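Long-range contacts in putative metalloprotease II (Bacteroides fragilis, PDB 4ON1), which is probably a secreted zinc-dependent endopeptidase of the fragilysin type, a hydrolase encoded on a bacterial pathogenicity island: residues Gly63-Ser69 with Thr241-Ile246; Ile84-Leu88 with Thr221-Gln225; Tyr28-Ala32 with Leu88-Thr94; Leu286-Trp292 with Ala320-Ser325. All coordinates share one frame; numbering follows the deposited sequence.

Contact 1. Residues Gly63-Ser69 with Thr241-Ile246; sequences GVEIEES and TVKYTI
I66 and Y244 face each other across two parallel strands. The CG1 branch of I66 approaches the ring of Y244 obliquely, with CG1 3.9 Å from CD2. The ring lies back along its own strand: with CG anti to the carbonyl carbon (chi1 -53°), one face rests on CG1 of V242, offset toward the rim, while V64 CG1 comes to the ring edge near its plane. V64 and V242 stand side by side, pointing the same way. Further along, I246 reaches obliquely over to I66, its CD1 4.0 Å from I66 CG2. The other face is charged. E65 and K243 are both extended and run alongside each other, yet E65 OE2 stops 4.0 Å from K243 NZ, beyond a salt bridge; a water links E65 OE1 to that amine. E67 lies beside T245, with OE1 3.8 Å from T245 CG2, and a second water joins E67 OE2 to the carbonyl O of I246. The backbones pair in regular parallel fashion through five hydrogen bonds, from V242 N to G63 O at 2.9 Å through to I246 N to E67 O at 3.0 Å. G63, with phi 90°, adopts a backbone shape in which a CB would press on the preceding carbonyl. The contact joins strand 52-68 of the fragilysin-type N-terminal domain to strand 240-248 of the metallopeptidase region. Helix 217-230 covers the V64, I66 and Y244 face, where the Y244 hydroxyl bonds to T228, while strands 71-78 and 201-209 flank the pair.

Contact 2. Residues Ile84-Leu88 with Thr221-Gln225; sequences INAIL and TSQIQ
I87 turns CG1 anti to its own carbonyl carbon (chi1 -57°), and with the chain extended beyond it the CD1 methyl is carried out to the helix, while Q225 leaves the helix with CG opposite the backbone N and then bends at chi2 to fold toward the strand. CD1 of I87 ends 3.5 Å from the carbonyl O of T221, and also meets S222, whose OG is 3.8 Å away. The shorter CG2 branch lies against T221, 3.8 Å from its OG1, so both branches rest on T221, and CD1 also on S222. I87 and Q225 pass alongside each other, each heading toward the other's backbone. N85 comes in obliquely beside Q225, and the two side-chain amides stack with their planes 30° apart, N85 CG lying 3.8 Å from Q225 CD. The short helix segment crosses the strand at a steep slant, with 136° between their N-to-C directions and local axes 9.4 Å apart, so the helix meets N85 and I87, whose CB atoms point toward it, while A86 points away. Three polar groups here have partners outside the contact: T221 OG1 bonds to Y92 OH, S222 OG to the carbonyl O of H218, and N85 ND2, weakly, to the carbonyl O of F76. No clear hydrogen bond joins the two segments, so this buried interface rests mainly on van der Waals contact.

Contact 3. Residues Tyr28-Ala32 with Leu88-Thr94; sequences YEDLA and LSQSYAT
The ring of Y28 presents its edge to the turn and strand start of 88-94: the carbonyl O of S89, the carbonyl C of Y92 and the N of A93 all lie close to its plane. The nearest ring carbon is CE1, 3.4 Å from Y92 C. One ring face carries A32 CB from the next turn of the same helix, 3.5 Å above the plane and offset toward the rim. With CG opposite the backbone N (chi1 176°), the ring swings across to the turn, and its hydroxyl donates to S89 O at 2.6 Å, in the carbonyl plane and on a lone pair. The carbonyl O of Q90 is also near, 3.3 Å from Y28 OH. L88 CD1 touches both Y28 OH (3.8 Å) and A32 CB (3.7 Å). L31 adds a second apolar patch one turn along: its CD2 touches A93 CB at 3.7 Å. On the far side of the hairpin Y92 points away from the helix, one face of its ring against S89 CB, and its hydroxyl bonds to E68. S89 OG, which accepts from S91 N in an ST turn, also bonds to E68. The backbone bond from S89 N to Y92 O closes the tight connection of a beta hairpin between strands 84-88 and 92-99, and helix 28-35 lies against it within the fragilysin-type N-terminal domain, an arrangement of helix packed on antiparallel sheet.

Contact 4. Residues Leu286-Trp292 with Ala320-Ser325; sequences LLRDGTW and AISTTS
Within the matrixin-like metallopeptidase region, strands 284-288 and 319-323 run parallel and then open into loops that stay in touch. W292, from the first loop, folds back over I321: the CD1 methyl of I321 sits on one ring face in a CH-pi contact, 3.7 Å from the centroid of the five-membered ring and 17° off its normal. CD of R288 lies on the opposite face, offset toward the rim, so the indole is sandwiched. At the ring edge, W292 CZ3 is 3.7 Å from T323 N. Backbone bonds join L286 N to A320 O and S322 N to L286 O, the latter 2.8 Å; R288 N to S322 O is weak. This strand pair lies beside the zinc-site helix 331-340: the A320 side chain is about 8 Å from that of H338, a zinc ligand. At the end of its strand, T323 holds OG1 anti to the backbone N (chi1 -170°), which turns it to the carbonyls of G290 and D289, 2.8 Å from G290 O and 2.9 Å from D289 O; it also accepts from S325 N in an ST turn. The T324 side chain crosses that of L287 at about a right angle, with CG2 3.8 Å from CB of L287. A water bridges D289 OD2 and T324 OG1, whose further partners are Y121 for D289 and S215 for T324. R288 also forms a salt bridge with E210.

Overall arrangement
Contacts 1, 2 and 3 touch one another; contact 3 lies in the N-terminal domain, while contact 1 joins it to the metallopeptidase region. Centres of contacts 1 and 2, and of 2 and 3, are about 12 Å apart, those of 1 and 3 about 17 Å. Contact 4 lies in the metallopeptidase region, its centre about 24 Å from that of contact 3. Helix 217-230 links the group: I224 packs on residues of contact 1, and Q223 makes a weak hydrogen bond to T324 O. Contacts 2 and 3 share L88. Along the chain, contact 2 nests inside the loop closed by contact 1, contact 3 crosses both, and contact 4 follows later. Paired strands and one common helix thus join the two regions.

Contact 1. Residues Gly63-Ser69 with Thr241-Ile246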
loop_
_atom_site.group_PDB
_atom_site.type_symbol
_atom_site.label_atom_id
_atom_site.label_comp_id
_atom_site.label_asym_id
_atom_site.label_seq_id
_atom_site.Cartn_x
_atom_site.Cartn_y
_atom_site.Cartn_z
ATOM N N GLY A 63 -15.249 4.894 -3.159
ATOM C CA GLY A 63 -15.440 3.951 -2.070
ATOM C C GLY A 63 -14.275 3.936 -1.094
ATOM O O GLY A 63 -14.286 3.174 -0.124
ATOM N N VAL A 64 -13.258 4.756 -1.356
ATOM C CA VAL A 64 -12.109 4.833 -0.459
ATOM C C VAL A 64 -11.741 6.268 -0.129
ATOM O O VAL A 64 -11.827 7.158 -0.970
ATOM C CB VAL A 64 -10.860 4.129 -1.037
ATOM C CG1 VAL A 64 -11.062 2.625 -1.035
ATOM C CG2 VAL A 64 -10.569 4.626 -2.434
ATOM N N GLU A 65 -11.329 6.472 1.116
ATOM C CA GLU A 65 -10.899 7.773 1.608
ATOM C C GLU A 65 -9.553 7.606 2.305
ATOM O O GLU A 65 -9.360 6.666 3.078
ATOM C CB GLU A 65 -11.955 8.359 2.562
ATOM C CG GLU A 65 -11.566 9.669 3.244
ATOM C CD GLU A 65 -12.620 10.156 4.237
ATOM O OE1 GLU A 65 -13.750 9.614 4.232
ATOM O OE2 GLU A 65 -12.317 11.076 5.029
ATOM N N ILE A 66 -8.614 8.495 2.003
ATOM C CA ILE A 66 -7.307 8.477 2.649
ATOM C C ILE A 66 -7.017 9.829 3.290
ATOM O O ILE A 66 -7.148 10.876 2.649
ATOM C CB ILE A 66 -6.174 8.143 1.656
ATOM C CG1 ILE A 66 -6.475 6.838 0.905
ATOM C CG2 ILE A 66 -4.826 8.073 2.376
ATOM C CD1 ILE A 66 -5.497 6.560 -0.226
ATOM N N GLU A 67 -6.641 9.804 4.561
ATOM C CA GLU A 67 -6.261 11.020 5.266
ATOM C C GLU A 67 -4.792 10.951 5.631
ATOM O O GLU A 67 -4.354 10.029 6.319
ATOM C CB GLU A 67 -7.117 11.214 6.514
ATOM C CG GLU A 67 -6.656 12.345 7.412
ATOM C CD GLU A 67 -7.236 12.242 8.814
ATOM O OE1 GLU A 67 -8.298 11.598 8.979
ATOM O OE2 GLU A 67 -6.618 12.787 9.754
ATOM N N GLU A 68 -4.038 11.923 5.132
ATOM C CA GLU A 68 -2.597 12.009 5.321
ATOM C C GLU A 68 -2.244 13.444 5.726
ATOM O O GLU A 68 -2.522 14.390 4.979
ATOM C CB GLU A 68 -1.883 11.607 4.028
ATOM C CG GLU A 68 -0.377 11.774 4.002
ATOM C CD GLU A 68 0.170 11.665 2.584
ATOM O OE1 GLU A 68 0.369 10.524 2.102
ATOM O OE2 GLU A 68 0.374 12.722 1.937
ATOM N N SER A 69 -1.673 13.609 6.915
ATOM C CA SER A 69 -1.414 14.946 7.464
ATOM C C SER A 69 -2.660 15.819 7.420
ATOM O O SER A 69 -2.599 16.982 7.008
ATOM C CB SER A 69 -0.285 15.637 6.697
ATOM O OG SER A 69 0.913 14.883 6.776
ATOM N N THR A 241 -17.210 0.485 2.645
ATOM C CA THR A 241 -16.365 1.561 2.157
ATOM C C THR A 241 -15.149 1.534 3.064
ATOM O O THR A 241 -15.242 1.101 4.213
ATOM C CB THR A 241 -17.045 2.946 2.209
ATOM O OG1 THR A 241 -17.423 3.233 3.561
ATOM C CG2 THR A 241 -18.275 2.976 1.309
ATOM N N VAL A 242 -14.009 1.986 2.560
ATOM C CA VAL A 242 -12.787 1.874 3.330
ATOM C C VAL A 242 -12.187 3.250 3.558
ATOM O O VAL A 242 -12.167 4.097 2.667
ATOM C CB VAL A 242 -11.759 0.963 2.640
ATOM C CG1 VAL A 242 -10.534 0.828 3.506
ATOM C CG2 VAL A 242 -12.359 -0.418 2.402
ATOM N N LYS A 243 -11.748 3.480 4.786
ATOM C CA LYS A 243 -11.076 4.713 5.141
ATOM C C LYS A 243 -9.705 4.356 5.693
ATOM O O LYS A 243 -9.581 3.451 6.518
ATOM C CB LYS A 243 -11.910 5.506 6.151
ATOM C CG LYS A 243 -11.309 6.839 6.571
ATOM C CD LYS A 243 -12.211 7.526 7.594
ATOM C CE LYS A 243 -11.661 8.888 8.000
ATOM N NZ LYS A 243 -12.638 9.674 8.814
ATOM N N TYR A 244 -8.676 5.046 5.215
ATOM C CA TYR A 244 -7.323 4.852 5.730
ATOM C C TYR A 244 -6.851 6.123 6.420
ATOM O O TYR A 244 -6.730 7.165 5.786
ATOM C CB TYR A 244 -6.347 4.486 4.612
ATOM C CG TYR A 244 -6.760 3.304 3.762
ATOM C CD1 TYR A 244 -6.358 2.018 4.088
ATOM C CD2 TYR A 244 -7.539 3.479 2.624
ATOM C CE1 TYR A 244 -6.730 0.925 3.305
ATOM C CE2 TYR A 244 -7.909 2.399 1.835
ATOM C CZ TYR A 244 -7.498 1.126 2.181
ATOM O OH TYR A 244 -7.863 0.050 1.396
ATOM N N THR A 245 -6.604 6.040 7.720
ATOM C CA THR A 245 -6.166 7.204 8.481
ATOM C C THR A 245 -4.707 7.042 8.872
ATOM O O THR A 245 -4.352 6.147 9.632
ATOM C CB THR A 245 -7.040 7.419 9.728
ATOM O OG1 THR A 245 -8.376 7.694 9.299
ATOM C CG2 THR A 245 -6.527 8.594 10.559
ATOM N N ILE A 246 -3.857 7.882 8.298
ATOM C CA ILE A 246 -2.422 7.792 8.528
ATOM C C ILE A 246 -1.978 8.788 9.588
ATOM O O ILE A 246 -2.151 9.995 9.419
ATOM C CB ILE A 246 -1.627 8.054 7.222
ATOM C CG1 ILE A 246 -2.040 7.067 6.127
ATOM C CG2 ILE A 246 -0.117 7.971 7.478
ATOM C CD1 ILE A 246 -1.680 7.551 4.711
HETATM O O HOH W 1 -15.046 10.423 7.134
HETATM O O HOH W 2 -3.985 12.319 9.092
HETATM O O HOH W 3 -0.476 11.925 8.601
#

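Contact 2. Residues Ile84-Leu88 with Thr221-Gln225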
loop_
_atom_site.group_PDB
_atom_site.type_symbol
_atom_site.label_atom_id
_atom_site.label_comp_id
_atom_site.label_asym_id
_atom_site.label_seq_id
_atom_site.Cartn_x
_atom_site.Cartn_y
_atom_site.Cartn_z
ATOM N N ILE A 84 -2.877 0.126 -14.775
ATOM C CA ILE A 84 -2.153 1.282 -14.258
ATOM C C ILE A 84 -2.819 1.808 -12.979
ATOM O O ILE A 84 -4.039 1.751 -12.844
ATOM C CB ILE A 84 -2.065 2.395 -15.339
ATOM C CG1 ILE A 84 -1.462 3.685 -14.779
ATOM C CG2 ILE A 84 -3.427 2.674 -15.934
ATOM C CD1 ILE A 84 -1.189 4.732 -15.840
ATOM N N ASN A 85 -2.011 2.299 -12.044
ATOM C CA ASN A 85 -2.503 2.966 -10.845
ATOM C C ASN A 85 -1.779 4.284 -10.675
ATOM O O ASN A 85 -0.652 4.436 -11.145
ATOM C CB ASN A 85 -2.294 2.110 -9.588
ATOM C CG ASN A 85 -3.219 0.906 -9.532
ATOM O OD1 ASN A 85 -2.775 -0.240 -9.633
ATOM N ND2 ASN A 85 -4.513 1.163 -9.379
ATOM N N ALA A 86 -2.418 5.228 -9.986
ATOM C CA ALA A 86 -1.778 6.495 -9.662
ATOM C C ALA A 86 -2.259 6.981 -8.316
ATOM O O ALA A 86 -3.315 6.568 -7.833
ATOM C CB ALA A 86 -2.058 7.549 -10.743
ATOM N N ILE A 87 -1.453 7.843 -7.708
ATOM C CA ILE A 87 -1.759 8.435 -6.414
ATOM C C ILE A 87 -1.539 9.936 -6.475
ATOM O O ILE A 87 -0.513 10.376 -6.981
ATOM C CB ILE A 87 -0.873 7.821 -5.314
ATOM C CG1 ILE A 87 -1.060 6.297 -5.285
ATOM C CG2 ILE A 87 -1.198 8.424 -3.960
ATOM C CD1 ILE A 87 -0.100 5.578 -4.367
ATOM N N LEU A 88 -2.495 10.722 -5.976
ATOM C CA LEU A 88 -2.297 12.164 -5.880
ATOM C C LEU A 88 -2.379 12.630 -4.443
ATOM O O LEU A 88 -3.434 12.560 -3.816
ATOM C CB LEU A 88 -3.321 12.941 -6.716
ATOM C CG LEU A 88 -3.213 14.463 -6.512
ATOM C CD1 LEU A 88 -1.826 14.994 -6.883
ATOM C CD2 LEU A 88 -4.282 15.196 -7.300
ATOM N N THR A 221 1.007 5.006 0.887
ATOM C CA THR A 221 -0.181 5.065 0.043
ATOM C C THR A 221 -0.082 4.070 -1.119
ATOM O O THR A 221 -1.101 3.623 -1.630
ATOM C CB THR A 221 -0.440 6.485 -0.470
ATOM O OG1 THR A 221 0.755 7.021 -1.048
ATOM C CG2 THR A 221 -0.883 7.383 0.710
ATOM N N SER A 222 1.133 3.700 -1.520
ATOM C CA SER A 222 1.280 2.593 -2.473
ATOM C C SER A 222 0.828 1.271 -1.844
ATOM O O SER A 222 0.177 0.463 -2.505
ATOM C CB SER A 222 2.725 2.456 -2.965
ATOM O OG SER A 222 3.108 3.570 -3.750
ATOM N N GLN A 223 1.160 1.054 -0.571
ATOM C CA GLN A 223 0.671 -0.128 0.143
ATOM C C GLN A 223 -0.854 -0.113 0.251
ATOM O O GLN A 223 -1.509 -1.150 0.121
ATOM C CB GLN A 223 1.274 -0.213 1.543
ATOM C CG GLN A 223 2.790 -0.422 1.594
ATOM C CD GLN A 223 3.176 -1.882 1.465
ATOM O OE1 GLN A 223 2.368 -2.771 1.730
ATOM N NE2 GLN A 223 4.426 -2.138 1.090
ATOM N N ILE A 224 -1.401 1.075 0.496
ATOM C CA ILE A 224 -2.843 1.269 0.630
ATOM C C ILE A 224 -3.570 0.955 -0.669
ATOM O O ILE A 224 -4.660 0.379 -0.668
ATOM C CB ILE A 224 -3.174 2.716 1.043
ATOM C CG1 ILE A 224 -2.868 2.942 2.523
ATOM C CG2 ILE A 224 -4.619 3.045 0.759
ATOM C CD1 ILE A 224 -2.919 4.420 2.911
ATOM N N GLN A 225 -2.962 1.360 -1.777
ATOM C CA GLN A 225 -3.516 1.096 -3.092
ATOM C C GLN A 225 -3.707 -0.410 -3.299
ATOM O O GLN A 225 -4.743 -0.856 -3.791
ATOM C CB GLN A 225 -2.598 1.683 -4.162
ATOM C CG GLN A 225 -3.023 1.416 -5.578
ATOM C CD GLN A 225 -3.653 2.629 -6.208
ATOM O OE1 GLN A 225 -2.963 3.569 -6.627
ATOM N NE2 GLN A 225 -4.978 2.627 -6.270
#

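Contact 3. Residues Tyr28-Ala32 with Leu88-Thr94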
loop_
_atom_site.group_PDB
_atom_site.type_symbol
_atom_site.label_atom_id
_atom_site.label_comp_id
_atom_site.label_asym_id
_atom_site.label_seq_id
_atom_site.Cartn_x
_atom_site.Cartn_y
_atom_site.Cartn_z
ATOM N N TYR A 28 6.408 17.022 -10.190
ATOM C CA TYR A 28 5.141 16.991 -9.459
ATOM C C TYR A 28 4.039 17.798 -10.146
ATOM O O TYR A 28 2.920 17.315 -10.295
ATOM C CB TYR A 28 5.311 17.499 -8.016
ATOM C CG TYR A 28 3.988 17.552 -7.273
ATOM C CD1 TYR A 28 3.445 16.407 -6.701
ATOM C CD2 TYR A 28 3.269 18.739 -7.170
ATOM C CE1 TYR A 28 2.226 16.443 -6.038
ATOM C CE2 TYR A 28 2.046 18.787 -6.503
ATOM C CZ TYR A 28 1.534 17.635 -5.941
ATOM O OH TYR A 28 0.327 17.684 -5.281
ATOM N N GLU A 29 4.334 19.027 -10.554
ATOM C CA GLU A 29 3.278 19.849 -11.134
ATOM C C GLU A 29 2.723 19.268 -12.435
ATOM O O GLU A 29 1.541 19.435 -12.726
ATOM C CB GLU A 29 3.766 21.280 -11.356
ATOM C CG GLU A 29 3.984 22.045 -10.053
ATOM C CD GLU A 29 2.703 22.180 -9.221
ATOM O OE1 GLU A 29 2.793 22.164 -7.971
ATOM O OE2 GLU A 29 1.607 22.318 -9.813
ATOM N N ASP A 30 3.559 18.583 -13.212
ATOM C CA ASP A 30 3.066 17.919 -14.422
ATOM C C ASP A 30 2.073 16.805 -14.102
ATOM O O ASP A 30 0.955 16.783 -14.621
ATOM C CB ASP A 30 4.218 17.328 -15.223
ATOM C CG ASP A 30 5.139 18.388 -15.791
ATOM O OD1 ASP A 30 4.645 19.447 -16.233
ATOM O OD2 ASP A 30 6.362 18.151 -15.791
ATOM N N LEU A 31 2.495 15.872 -13.256
ATOM C CA LEU A 31 1.664 14.716 -12.935
ATOM C C LEU A 31 0.432 15.142 -12.145
ATOM O O LEU A 31 -0.681 14.711 -12.455
ATOM C CB LEU A 31 2.467 13.674 -12.157
ATOM C CG LEU A 31 1.687 12.418 -11.765
ATOM C CD1 LEU A 31 0.893 11.877 -12.953
ATOM C CD2 LEU A 31 2.630 11.359 -11.219
ATOM N N ALA A 32 0.623 16.004 -11.145
ATOM C CA ALA A 32 -0.503 16.497 -10.355
ATOM C C ALA A 32 -1.452 17.333 -11.213
ATOM O O ALA A 32 -2.665 17.329 -10.994
ATOM C CB ALA A 32 -0.005 17.318 -9.153
ATOM N N LEU A 88 -2.495 10.722 -5.976
ATOM C CA LEU A 88 -2.297 12.164 -5.880
ATOM C C LEU A 88 -2.379 12.630 -4.443
ATOM O O LEU A 88 -3.434 12.560 -3.816
ATOM C CB LEU A 88 -3.321 12.941 -6.716
ATOM C CG LEU A 88 -3.213 14.463 -6.512
ATOM C CD1 LEU A 88 -1.826 14.994 -6.883
ATOM C CD2 LEU A 88 -4.282 15.196 -7.300
ATOM N N SER A 89 -1.248 13.097 -3.928
ATOM C CA SER A 89 -1.202 13.747 -2.628
ATOM C C SER A 89 -0.831 15.199 -2.840
ATOM O O SER A 89 -0.338 15.560 -3.906
ATOM C CB SER A 89 -0.185 13.060 -1.717
ATOM O OG SER A 89 0.200 13.900 -0.643
ATOM N N GLN A 90 -1.044 16.033 -1.834
ATOM C CA GLN A 90 -0.636 17.423 -1.948
ATOM C C GLN A 90 0.889 17.566 -1.907
ATOM O O GLN A 90 1.424 18.594 -2.313
ATOM C CB GLN A 90 -1.288 18.266 -0.845
ATOM C CG GLN A 90 -2.790 18.424 -1.051
ATOM C CD GLN A 90 -3.458 19.242 0.030
ATOM O OE1 GLN A 90 -2.795 19.920 0.817
ATOM N NE2 GLN A 90 -4.785 19.199 0.061
ATOM N N SER A 91 1.579 16.522 -1.449
ATOM C CA SER A 91 3.038 16.551 -1.283
ATOM C C SER A 91 3.802 15.713 -2.309
ATOM O O SER A 91 5.020 15.846 -2.459
ATOM C CB SER A 91 3.412 16.065 0.115
ATOM O OG SER A 91 2.756 16.833 1.101
ATOM N N TYR A 92 3.099 14.810 -2.980
ATOM C CA TYR A 92 3.752 13.921 -3.925
ATOM C C TYR A 92 2.703 13.302 -4.838
ATOM O O TYR A 92 1.508 13.373 -4.559
ATOM C CB TYR A 92 4.533 12.824 -3.185
ATOM C CG TYR A 92 3.618 11.949 -2.366
ATOM C CD1 TYR A 92 2.979 10.852 -2.939
ATOM C CD2 TYR A 92 3.354 12.245 -1.036
ATOM C CE1 TYR A 92 2.128 10.066 -2.209
ATOM C CE2 TYR A 92 2.500 11.462 -0.290
ATOM C CZ TYR A 92 1.889 10.374 -0.890
ATOM O OH TYR A 92 1.028 9.587 -0.175
ATOM N N ALA A 93 3.155 12.665 -5.908
ATOM C CA ALA A 93 2.255 11.908 -6.765
ATOM C C ALA A 93 3.022 10.740 -7.335
ATOM O O ALA A 93 4.255 10.780 -7.416
ATOM C CB ALA A 93 1.680 12.779 -7.885
ATOM N N THR A 94 2.305 9.682 -7.697
ATOM C CA THR A 94 2.949 8.498 -8.252
ATOM C C THR A 94 2.117 7.922 -9.375
ATOM O O THR A 94 0.910 8.129 -9.431
ATOM C CB THR A 94 3.147 7.372 -7.200
ATOM O OG1 THR A 94 1.873 6.822 -6.849
ATOM C CG2 THR A 94 3.854 7.892 -5.954
#

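Contact 4. Residues Leu286-Trp292 with Ala320-Ser325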
loop_
_atom_site.group_PDB
_atom_site.type_symbol
_atom_site.label_atom_id
_atom_site.label_comp_id
_atom_site.label_asym_id
_atom_site.label_seq_id
_atom_site.Cartn_x
_atom_site.Cartn_y
_atom_site.Cartn_z
ATOM N N LEU A 286 0.967 -0.843 12.598
ATOM C CA LEU A 286 2.215 -0.099 12.763
ATOM C C LEU A 286 3.087 -0.227 11.519
ATOM O O LEU A 286 3.334 -1.340 11.038
ATOM C CB LEU A 286 2.989 -0.606 13.986
ATOM C CG LEU A 286 4.301 0.118 14.300
ATOM C CD1 LEU A 286 4.026 1.541 14.776
ATOM C CD2 LEU A 286 5.102 -0.649 15.350
ATOM N N LEU A 287 3.577 0.906 11.020
ATOM C CA LEU A 287 4.339 0.921 9.778
ATOM C C LEU A 287 5.787 1.377 9.954
ATOM O O LEU A 287 6.063 2.410 10.568
ATOM C CB LEU A 287 3.648 1.831 8.751
ATOM C CG LEU A 287 2.184 1.511 8.418
ATOM C CD1 LEU A 287 1.645 2.494 7.373
ATOM C CD2 LEU A 287 2.072 0.096 7.906
ATOM N N ARG A 288 6.712 0.602 9.394
ATOM C CA ARG A 288 8.121 0.985 9.346
ATOM C C ARG A 288 8.668 0.645 7.977
ATOM O O ARG A 288 8.075 -0.158 7.254
ATOM C CB ARG A 288 8.931 0.269 10.423
ATOM C CG ARG A 288 8.877 -1.248 10.279
ATOM C CD ARG A 288 10.024 -1.940 10.990
ATOM N NE ARG A 288 10.178 -1.494 12.373
ATOM C CZ ARG A 288 11.024 -2.041 13.239
ATOM N NH1 ARG A 288 11.772 -3.073 12.871
ATOM N NH2 ARG A 288 11.110 -1.566 14.474
ATOM N N ASP A 289 9.784 1.258 7.600
ATOM C CA ASP A 289 10.370 0.920 6.314
ATOM C C ASP A 289 11.042 -0.450 6.367
ATOM O O ASP A 289 11.044 -1.183 5.381
ATOM C CB ASP A 289 11.378 1.968 5.871
ATOM C CG ASP A 289 11.929 1.675 4.500
ATOM O OD1 ASP A 289 13.115 1.314 4.398
ATOM O OD2 ASP A 289 11.160 1.774 3.525
ATOM N N GLY A 290 11.606 -0.783 7.524
ATOM C CA GLY A 290 12.366 -2.004 7.692
ATOM C C GLY A 290 11.538 -3.242 7.976
ATOM O O GLY A 290 10.372 -3.333 7.597
ATOM N N THR A 291 12.157 -4.207 8.646
ATOM C CA THR A 291 11.527 -5.490 8.916
ATOM C C THR A 291 11.716 -5.895 10.368
ATOM O O THR A 291 12.288 -5.149 11.158
ATOM C CB THR A 291 12.114 -6.598 8.035
ATOM O OG1 THR A 291 13.534 -6.637 8.220
ATOM C CG2 THR A 291 11.785 -6.353 6.568
ATOM N N TRP A 292 11.241 -7.089 10.708
ATOM C CA TRP A 292 11.437 -7.636 12.041
ATOM C C TRP A 292 12.205 -8.947 11.973
ATOM O O TRP A 292 12.397 -9.505 10.888
ATOM C CB TRP A 292 10.097 -7.842 12.751
ATOM C CG TRP A 292 9.409 -6.555 13.057
ATOM C CD1 TRP A 292 9.487 -5.842 14.220
ATOM C CD2 TRP A 292 8.563 -5.803 12.178
ATOM N NE1 TRP A 292 8.734 -4.697 14.121
ATOM C CE2 TRP A 292 8.158 -4.649 12.878
ATOM C CE3 TRP A 292 8.108 -5.997 10.870
ATOM C CZ2 TRP A 292 7.310 -3.697 12.314
ATOM C CZ3 TRP A 292 7.271 -5.051 10.313
ATOM C CH2 TRP A 292 6.878 -3.915 11.035
ATOM N N ALA A 320 -1.830 -5.029 13.684
ATOM C CA ALA A 320 -0.775 -5.690 12.948
ATOM C C ALA A 320 0.431 -4.777 12.888
ATOM O O ALA A 320 0.358 -3.609 13.248
ATOM C CB ALA A 320 -1.237 -6.057 11.544
ATOM N N ILE A 321 1.548 -5.326 12.443
ATOM C CA ILE A 321 2.698 -4.522 12.095
ATOM C C ILE A 321 3.050 -4.865 10.649
ATOM O O ILE A 321 2.830 -5.994 10.203
ATOM C CB ILE A 321 3.872 -4.788 13.039
ATOM C CG1 ILE A 321 4.370 -6.221 12.882
ATOM C CG2 ILE A 321 3.436 -4.598 14.496
ATOM C CD1 ILE A 321 5.425 -6.606 13.914
ATOM N N SER A 322 3.576 -3.896 9.913
ATOM C CA SER A 322 3.866 -4.121 8.503
ATOM C C SER A 322 4.997 -3.252 8.003
ATOM O O SER A 322 5.081 -2.076 8.348
ATOM C CB SER A 322 2.617 -3.860 7.656
ATOM O OG SER A 322 2.903 -4.101 6.285
ATOM N N THR A 323 5.852 -3.832 7.169
ATOM C CA THR A 323 6.826 -3.046 6.427
ATOM C C THR A 323 6.096 -2.219 5.368
ATOM O O THR A 323 4.973 -2.553 4.977
ATOM C CB THR A 323 7.879 -3.939 5.751
ATOM O OG1 THR A 323 8.951 -3.131 5.232
ATOM C CG2 THR A 323 7.242 -4.757 4.634
ATOM N N THR A 324 6.704 -1.125 4.926
ATOM C CA THR A 324 6.142 -0.366 3.807
ATOM C C THR A 324 7.091 -0.376 2.618
ATOM O O THR A 324 6.823 0.266 1.602
ATOM C CB THR A 324 5.848 1.094 4.177
ATOM O OG1 THR A 324 7.037 1.698 4.708
ATOM C CG2 THR A 324 4.744 1.157 5.205
ATOM N N SER A 325 8.205 -1.090 2.761
ATOM C CA SER A 325 9.246 -1.125 1.735
ATOM C C SER A 325 8.703 -1.506 0.356
ATOM O O SER A 325 7.883 -2.417 0.228
ATOM C CB SER A 325 10.353 -2.107 2.141
ATOM O OG SER A 325 11.241 -2.323 1.061
HETATM O O HOH W 4 8.897 2.952 3.163
#